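Local coordinates for protein myosin-I heavy chain (Dictyostelium discoideum, PDB 5EJR) that forms the C-terminal MyTH4-FERM part of an actin-based class VII myosin motor that takes part in the early steps of phagocytosis and in adhesion, at residues 42-47 / 112-117; 423-428 / 438-443. All blocks are in the same frame, centred on the assembly; numbering follows the deposited sequence.

Contact 1: residues 42-47 / 112-117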
loop_
_atom_site.group_PDB
_atom_site.type_symbol
_atom_site.label_atom_id
_atom_site.label_comp_id
_atom_site.label_asym_id
_atom_site.label_seq_id
_atom_site.Cartn_x
_atom_site.Cartn_y
_atom_site.Cartn_z
ATOM N N PHE A 42 -29.153 -24.184 3.696
ATOM C CA PHE A 42 -27.917 -24.355 2.929
ATOM C C PHE A 42 -28.102 -24.054 1.435
ATOM O O PHE A 42 -27.132 -24.127 0.678
ATOM C CB PHE A 42 -27.405 -25.792 3.072
ATOM C CG PHE A 42 -26.860 -26.169 4.425
ATOM C CD1 PHE A 42 -25.710 -25.563 4.924
ATOM C CD2 PHE A 42 -27.450 -27.181 5.170
ATOM C CE1 PHE A 42 -25.186 -25.935 6.162
ATOM C CE2 PHE A 42 -26.921 -27.558 6.405
ATOM C CZ PHE A 42 -25.790 -26.936 6.888
ATOM N N TYR A 43 -29.333 -23.754 1.004
ATOM C CA TYR A 43 -29.620 -23.548 -0.405
ATOM C C TYR A 43 -29.845 -22.096 -0.772
ATOM O O TYR A 43 -30.406 -21.333 0.024
ATOM C CB TYR A 43 -30.823 -24.416 -0.857
ATOM C CG TYR A 43 -30.726 -25.898 -0.553
ATOM C CD1 TYR A 43 -29.504 -26.563 -0.600
ATOM C CD2 TYR A 43 -31.868 -26.658 -0.316
ATOM C CE1 TYR A 43 -29.405 -27.920 -0.306
ATOM C CE2 TYR A 43 -31.789 -28.028 -0.068
ATOM C CZ TYR A 43 -30.550 -28.654 -0.058
ATOM O OH TYR A 43 -30.444 -30.002 0.187
ATOM N N PHE A 44 -29.432 -21.731 -2.003
ATOM C CA PHE A 44 -29.588 -20.399 -2.589
ATOM C C PHE A 44 -31.051 -19.940 -2.597
ATOM O O PHE A 44 -31.953 -20.739 -2.838
ATOM C CB PHE A 44 -29.007 -20.347 -4.025
ATOM C CG PHE A 44 -29.290 -19.065 -4.790
ATOM C CD1 PHE A 44 -30.465 -18.913 -5.522
ATOM C CD2 PHE A 44 -28.413 -17.988 -4.726
ATOM C CE1 PHE A 44 -30.758 -17.706 -6.169
ATOM C CE2 PHE A 44 -28.699 -16.788 -5.390
ATOM C CZ PHE A 44 -29.870 -16.654 -6.104
ATOM N N ASN A 45 -31.266 -18.647 -2.355
ATOM C CA ASN A 45 -32.559 -17.990 -2.424
ATOM C C ASN A 45 -32.340 -16.573 -2.911
ATOM O O ASN A 45 -31.382 -15.916 -2.498
ATOM C CB ASN A 45 -33.303 -18.018 -1.088
ATOM C CG ASN A 45 -34.779 -17.740 -1.230
ATOM O OD1 ASN A 45 -35.206 -16.663 -1.678
ATOM N ND2 ASN A 45 -35.593 -18.722 -0.875
ATOM N N LYS A 46 -33.226 -16.113 -3.804
ATOM C CA LYS A 46 -33.173 -14.787 -4.427
ATOM C C LYS A 46 -33.504 -13.642 -3.465
ATOM O O LYS A 46 -33.215 -12.489 -3.783
ATOM C CB LYS A 46 -34.114 -14.725 -5.656
ATOM C CG LYS A 46 -33.753 -15.665 -6.811
ATOM C CD LYS A 46 -32.791 -15.027 -7.819
ATOM C CE LYS A 46 -32.540 -15.919 -9.011
ATOM N NZ LYS A 46 -31.396 -15.439 -9.832
ATOM N N ASP A 47 -34.146 -13.949 -2.325
ATOM C CA ASP A 47 -34.569 -12.970 -1.324
ATOM C C ASP A 47 -33.552 -12.768 -0.200
ATOM O O ASP A 47 -32.953 -13.750 0.253
ATOM C CB ASP A 47 -35.938 -13.360 -0.728
ATOM C CG ASP A 47 -37.101 -13.331 -1.711
ATOM O OD1 ASP A 47 -37.026 -12.561 -2.705
ATOM O OD2 ASP A 47 -38.100 -14.050 -1.471
ATOM N N TYR A 112 -21.241 -19.694 1.057
ATOM C CA TYR A 112 -21.414 -21.064 0.593
ATOM C C TYR A 112 -22.868 -21.384 0.209
ATOM O O TYR A 112 -23.110 -21.889 -0.890
ATOM C CB TYR A 112 -20.865 -22.101 1.591
ATOM C CG TYR A 112 -21.065 -23.502 1.058
ATOM C CD1 TYR A 112 -20.238 -24.011 0.059
ATOM C CD2 TYR A 112 -22.175 -24.260 1.434
ATOM C CE1 TYR A 112 -20.474 -25.264 -0.509
ATOM C CE2 TYR A 112 -22.419 -25.514 0.874
ATOM C CZ TYR A 112 -21.569 -26.008 -0.099
ATOM O OH TYR A 112 -21.811 -27.239 -0.645
ATOM N N ARG A 113 -23.826 -21.089 1.106
ATOM C CA ARG A 113 -25.267 -21.295 0.871
ATOM C C ARG A 113 -25.664 -20.692 -0.481
ATOM O O ARG A 113 -26.390 -21.319 -1.249
ATOM C CB ARG A 113 -26.088 -20.653 2.008
ATOM C CG ARG A 113 -27.536 -20.315 1.656
ATOM C CD ARG A 113 -28.033 -19.138 2.459
ATOM N NE ARG A 113 -29.275 -18.584 1.936
ATOM C CZ ARG A 113 -30.481 -18.875 2.412
ATOM N NH1 ARG A 113 -30.619 -19.757 3.393
ATOM N NH2 ARG A 113 -31.559 -18.293 1.906
ATOM N N GLN A 114 -25.152 -19.497 -0.791
ATOM C CA GLN A 114 -25.525 -18.835 -2.030
ATOM C C GLN A 114 -24.890 -19.468 -3.294
ATOM O O GLN A 114 -25.344 -19.182 -4.399
ATOM C CB GLN A 114 -25.279 -17.337 -1.920
ATOM C CG GLN A 114 -26.273 -16.636 -0.974
ATOM C CD GLN A 114 -27.697 -16.624 -1.497
ATOM O OE1 GLN A 114 -28.509 -17.514 -1.216
ATOM N NE2 GLN A 114 -28.023 -15.625 -2.287
ATOM N N THR A 115 -23.931 -20.393 -3.125
ATOM C CA THR A 115 -23.305 -21.120 -4.250
ATOM C C THR A 115 -24.026 -22.460 -4.515
ATOM O O THR A 115 -23.867 -23.034 -5.589
ATOM C CB THR A 115 -21.810 -21.414 -3.990
ATOM O OG1 THR A 115 -21.675 -22.483 -3.057
ATOM C CG2 THR A 115 -21.021 -20.199 -3.542
ATOM N N ASN A 116 -24.757 -22.972 -3.514
ATOM C CA ASN A 116 -25.474 -24.249 -3.560
ATOM C C ASN A 116 -26.875 -24.073 -4.160
ATOM O O ASN A 116 -27.704 -23.373 -3.581
ATOM C CB ASN A 116 -25.551 -24.836 -2.144
ATOM C CG ASN A 116 -25.580 -26.338 -2.048
ATOM O OD1 ASN A 116 -25.018 -27.067 -2.874
ATOM N ND2 ASN A 116 -26.148 -26.833 -0.962
ATOM N N LYS A 117 -27.123 -24.702 -5.329
ATOM C CA LYS A 117 -28.393 -24.688 -6.079
ATOM C C LYS A 117 -28.790 -23.269 -6.518
ATOM O O LYS A 117 -29.914 -22.809 -6.307
ATOM C CB LYS A 117 -29.535 -25.427 -5.336
ATOM C CG LYS A 117 -29.222 -26.892 -5.015
ATOM C CD LYS A 117 -30.411 -27.612 -4.371
ATOM C CE LYS A 117 -30.053 -28.974 -3.805
ATOM N NZ LYS A 117 -29.692 -29.964 -4.859
HETATM O O HOH W 1 -31.211 -15.971 0.376
#
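Gln-114 and Asn-116, in the type I turn from Arg-113 to Asn-116 at the end of helix 104-113, supply most of the hydrogen bonds to the irregular chain of 42-47. The amide of Gln-114 faces the backbone of Asn-45 with both its ends: OE1 takes the N-H of Asn-45 on a lone pair, in the carbonyl plane (N to OE1 3.2 Å), and NE2 gives a weak bond to Asn-45 O. A bend at chi2 (-67°) folds the Gln-114 side chain back to meet this strip of backbone. One residue earlier, the N-H of Phe-44 runs almost straight to Asn-116 O, 2.9 Å from N to O, and Asn-116 ND2 donates weakly to Phe-42 O.

The flat groups add van der Waals contact. The Phe-44 ring lies only 15° from the plane of the Gln-114 amide, with CE2 3.4 Å from NE2. Replacing Gln-114 with a leucine would probably leave the N-H of Asn-45 without its acceptor, Asn-45 O without its weak donor and the Phe-44 ring without its amide neighbour. Lys-117 runs alongside Tyr-43 in the same direction and lays CE over one ring face, a CH-pi contact 3.9 Å from the ring centroid, while Asn-116 ND2 comes up in plane at the ring edge.

Charge enters through Arg-113, whose extended chain presents one face of its guanidinium to Tyr-43 O, which sits over the centre of the group, 3.4 Å from CZ. NH1 binds Ala-41 O, and NH2 donates to a water that lies within bonding distance of Asn-45 O and Asp-47 O.

Within the MyTH4 domain, the loop before helix 58-75 is thus fastened to the end of helix 104-113 mainly through its main-chain polar groups, met by the Gln-114 and Asn-116 amides and the backbone O of Asn-116, with the Arg-113 guanidinium face-on to Tyr-43 O.

Contact 2: residues 423-428 / 438-443. With EDO (1,2-ethanediol), chain F; EDO (1,2-ethanediol), chain B.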
loop_
_atom_site.group_PDB
_atom_site.type_symbol
_atom_site.label_atom_id
_atom_site.label_comp_id
_atom_site.label_asym_id
_atom_site.label_seq_id
_atom_site.Cartn_x
_atom_site.Cartn_y
_atom_site.Cartn_z
ATOM N N THR A 423 14.058 12.191 5.440
ATOM C CA THR A 423 12.742 11.651 5.084
ATOM C C THR A 423 11.746 12.519 5.892
ATOM O O THR A 423 11.890 12.659 7.114
ATOM C CB THR A 423 12.611 10.131 5.311
ATOM O OG1 THR A 423 13.528 9.453 4.462
ATOM C CG2 THR A 423 11.204 9.603 4.988
ATOM N N LEU A 424 10.764 13.122 5.207
ATOM C CA LEU A 424 9.798 14.036 5.844
ATOM C C LEU A 424 8.424 13.440 6.058
ATOM O O LEU A 424 7.922 12.718 5.211
ATOM C CB LEU A 424 9.680 15.370 5.058
ATOM C CG LEU A 424 10.978 16.086 4.675
ATOM C CD1 LEU A 424 10.701 17.225 3.686
ATOM C CD2 LEU A 424 11.680 16.623 5.865
ATOM N N PHE A 425 7.833 13.711 7.219
ATOM C CA PHE A 425 6.489 13.230 7.544
ATOM C C PHE A 425 5.677 14.425 8.038
ATOM O O PHE A 425 6.167 15.183 8.867
ATOM C CB PHE A 425 6.547 12.161 8.675
ATOM C CG PHE A 425 7.297 10.896 8.324
ATOM C CD1 PHE A 425 6.670 9.864 7.634
ATOM C CD2 PHE A 425 8.644 10.757 8.646
ATOM C CE1 PHE A 425 7.371 8.707 7.286
ATOM C CE2 PHE A 425 9.340 9.594 8.314
ATOM C CZ PHE A 425 8.706 8.581 7.624
ATOM N N ASN A 426 4.446 14.600 7.559
ATOM C CA ASN A 426 3.582 15.689 8.064
ATOM C C ASN A 426 3.112 15.376 9.470
ATOM O O ASN A 426 2.565 14.302 9.701
ATOM C CB ASN A 426 2.364 15.922 7.150
ATOM C CG ASN A 426 2.706 16.300 5.730
ATOM O OD1 ASN A 426 2.143 15.774 4.774
ATOM N ND2 ASN A 426 3.651 17.199 5.557
ATOM N N ILE A 427 3.376 16.279 10.420
ATOM C CA ILE A 427 2.944 16.099 11.814
ATOM C C ILE A 427 2.090 17.268 12.279
ATOM O O ILE A 427 2.246 18.385 11.775
ATOM C CB ILE A 427 4.091 15.798 12.826
ATOM C CG1 ILE A 427 5.140 16.934 12.870
ATOM C CG2 ILE A 427 4.726 14.428 12.589
ATOM C CD1 ILE A 427 5.178 17.611 14.137
ATOM N N GLN A 428 1.236 17.010 13.286
ATOM C CA GLN A 428 0.383 18.012 13.928
ATOM C C GLN A 428 0.911 18.249 15.339
ATOM O O GLN A 428 1.213 17.297 16.061
ATOM C CB GLN A 428 -1.090 17.567 13.944
ATOM C CG GLN A 428 -1.710 17.420 12.557
ATOM C CD GLN A 428 -2.391 18.676 12.067
ATOM O OE1 GLN A 428 -3.066 19.397 12.817
ATOM N NE2 GLN A 428 -2.292 18.926 10.771
ATOM N N LEU A 438 8.194 16.332 10.427
ATOM C CA LEU A 438 9.085 15.495 11.223
ATOM C C LEU A 438 10.149 15.081 10.218
ATOM O O LEU A 438 9.801 14.533 9.174
ATOM C CB LEU A 438 8.349 14.248 11.762
ATOM C CG LEU A 438 9.209 13.193 12.436
ATOM C CD1 LEU A 438 9.605 13.632 13.826
ATOM C CD2 LEU A 438 8.477 11.855 12.494
ATOM N N ALA A 439 11.415 15.410 10.481
ATOM C CA ALA A 439 12.498 15.052 9.569
ATOM C C ALA A 439 13.394 14.003 10.219
ATOM O O ALA A 439 13.833 14.195 11.354
ATOM C CB ALA A 439 13.316 16.291 9.219
ATOM N N ILE A 440 13.652 12.887 9.517
ATOM C CA ILE A 440 14.547 11.841 10.041
ATOM C C ILE A 440 15.642 11.658 9.034
ATOM O O ILE A 440 15.354 11.481 7.847
ATOM C CB ILE A 440 13.810 10.509 10.371
ATOM C CG1 ILE A 440 12.612 10.775 11.356
ATOM C CG2 ILE A 440 14.784 9.463 10.958
ATOM C CD1 ILE A 440 11.628 9.565 11.557
ATOM N N ASN A 441 16.908 11.722 9.498
ATOM C CA ASN A 441 18.061 11.551 8.629
ATOM C C ASN A 441 19.135 10.753 9.341
ATOM O O ASN A 441 18.833 10.140 10.375
ATOM C CB ASN A 441 18.567 12.898 8.096
ATOM C CG ASN A 441 19.209 13.769 9.153
ATOM O OD1 ASN A 441 19.079 13.550 10.356
ATOM N ND2 ASN A 441 20.016 14.702 8.718
ATOM N N LYS A 442 20.375 10.737 8.800
ATOM C CA LYS A 442 21.473 9.955 9.381
ATOM C C LYS A 442 21.908 10.452 10.793
ATOM O O LYS A 442 22.475 9.681 11.564
ATOM C CB LYS A 442 22.681 9.902 8.401
ATOM C CG LYS A 442 23.375 11.262 8.194
ATOM C CD LYS A 442 24.670 11.099 7.337
ATOM C CE LYS A 442 25.767 12.063 7.719
ATOM N NZ LYS A 442 25.566 13.401 7.104
ATOM N N LYS A 443 21.640 11.722 11.105
ATOM C CA LYS A 443 22.018 12.380 12.374
ATOM C C LYS A 443 20.968 12.233 13.491
ATOM O O LYS A 443 21.319 12.150 14.671
ATOM C CB LYS A 443 22.276 13.864 12.135
ATOM C CG LYS A 443 23.438 14.133 11.193
ATOM C CD LYS A 443 23.752 15.627 11.134
ATOM C CE LYS A 443 24.934 15.958 10.249
ATOM N NZ LYS A 443 26.210 15.464 10.828
HETATM C C1 EDO F . 18.943 18.123 9.713
HETATM O O1 EDO F . 18.977 19.328 8.963
HETATM C C2 EDO F . 20.409 17.765 9.985
HETATM O O2 EDO F . 20.490 16.576 10.715
HETATM C C1 EDO B . 23.673 14.226 4.029
HETATM O O1 EDO B . 25.071 14.263 4.227
HETATM C C2 EDO B . 23.314 12.832 3.503
HETATM O O2 EDO B . 24.158 12.548 2.372
#
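Strands 423-428 and 435-440 pair as an antiparallel hairpin, the axes of 423-428 and 438-440 lying 4.8 Å apart at closest approach with their directions 160° apart. Thr-423 with Ile-440 and Phe-425 with Leu-438 are hydrogen-bonded pairs, each joined by two N-H to O bonds; the shortest include Leu-438 N to Phe-425 O at 2.8 Å. Leu-424 with Ala-439 is the non-hydrogen-bonded pair between them.

Phe-425, Leu-438 and Ile-440 share one face of the sheet. Leu-438 CD2 meets Phe-425 CD2 at 4.0 Å, and Ile-440 CD1 reaches CE2 of the same ring. Ile-427 CG1 sits between its backbone N and carbonyl carbon (chi1 60°), which leaves CG2 beside the N and 3.7 Å from Leu-438 CB. Helix 494-505 packs on this face, Ile-497 against Phe-425 and Val-500 against Ile-440. On the other face Leu-424 CD2 touches Ala-439 CB.

Past the strand, Asn-441 ND2 holds a 1,2-ethanediol, probably from the crystallisation liquor, while its OD1 accepts from Gly-444 N.

The hairpin opens the PTB-like lobe of the FERM domain, a PH-type fold; backbone pairing satisfies N-H and C=O groups of both strands, while Phe-425 and Ile-440 on the apolar face pack on the C-terminal helix.

Overall arrangement
Contact 1 comes first along the chain and closes before contact 2 opens. Their centres are 53 Å apart, on opposite sides of the chain's centre, and their nearest atoms about 41 Å, so neither touches the other. No helix, strand or sheet is common to them: residues 42-47 and 112-117 belong to the helical MyTH4 domain, whereas strands 423-428 and 435-440 form a hairpin in the beta sheet of the PTB-like last lobe of the FERM domain, and 441-443 run on as loop. The contacts thus lie in two separate domains of the myosin tail, one joining a loop and a helix end some 65 residues apart in sequence, the other pairing neighbouring strands.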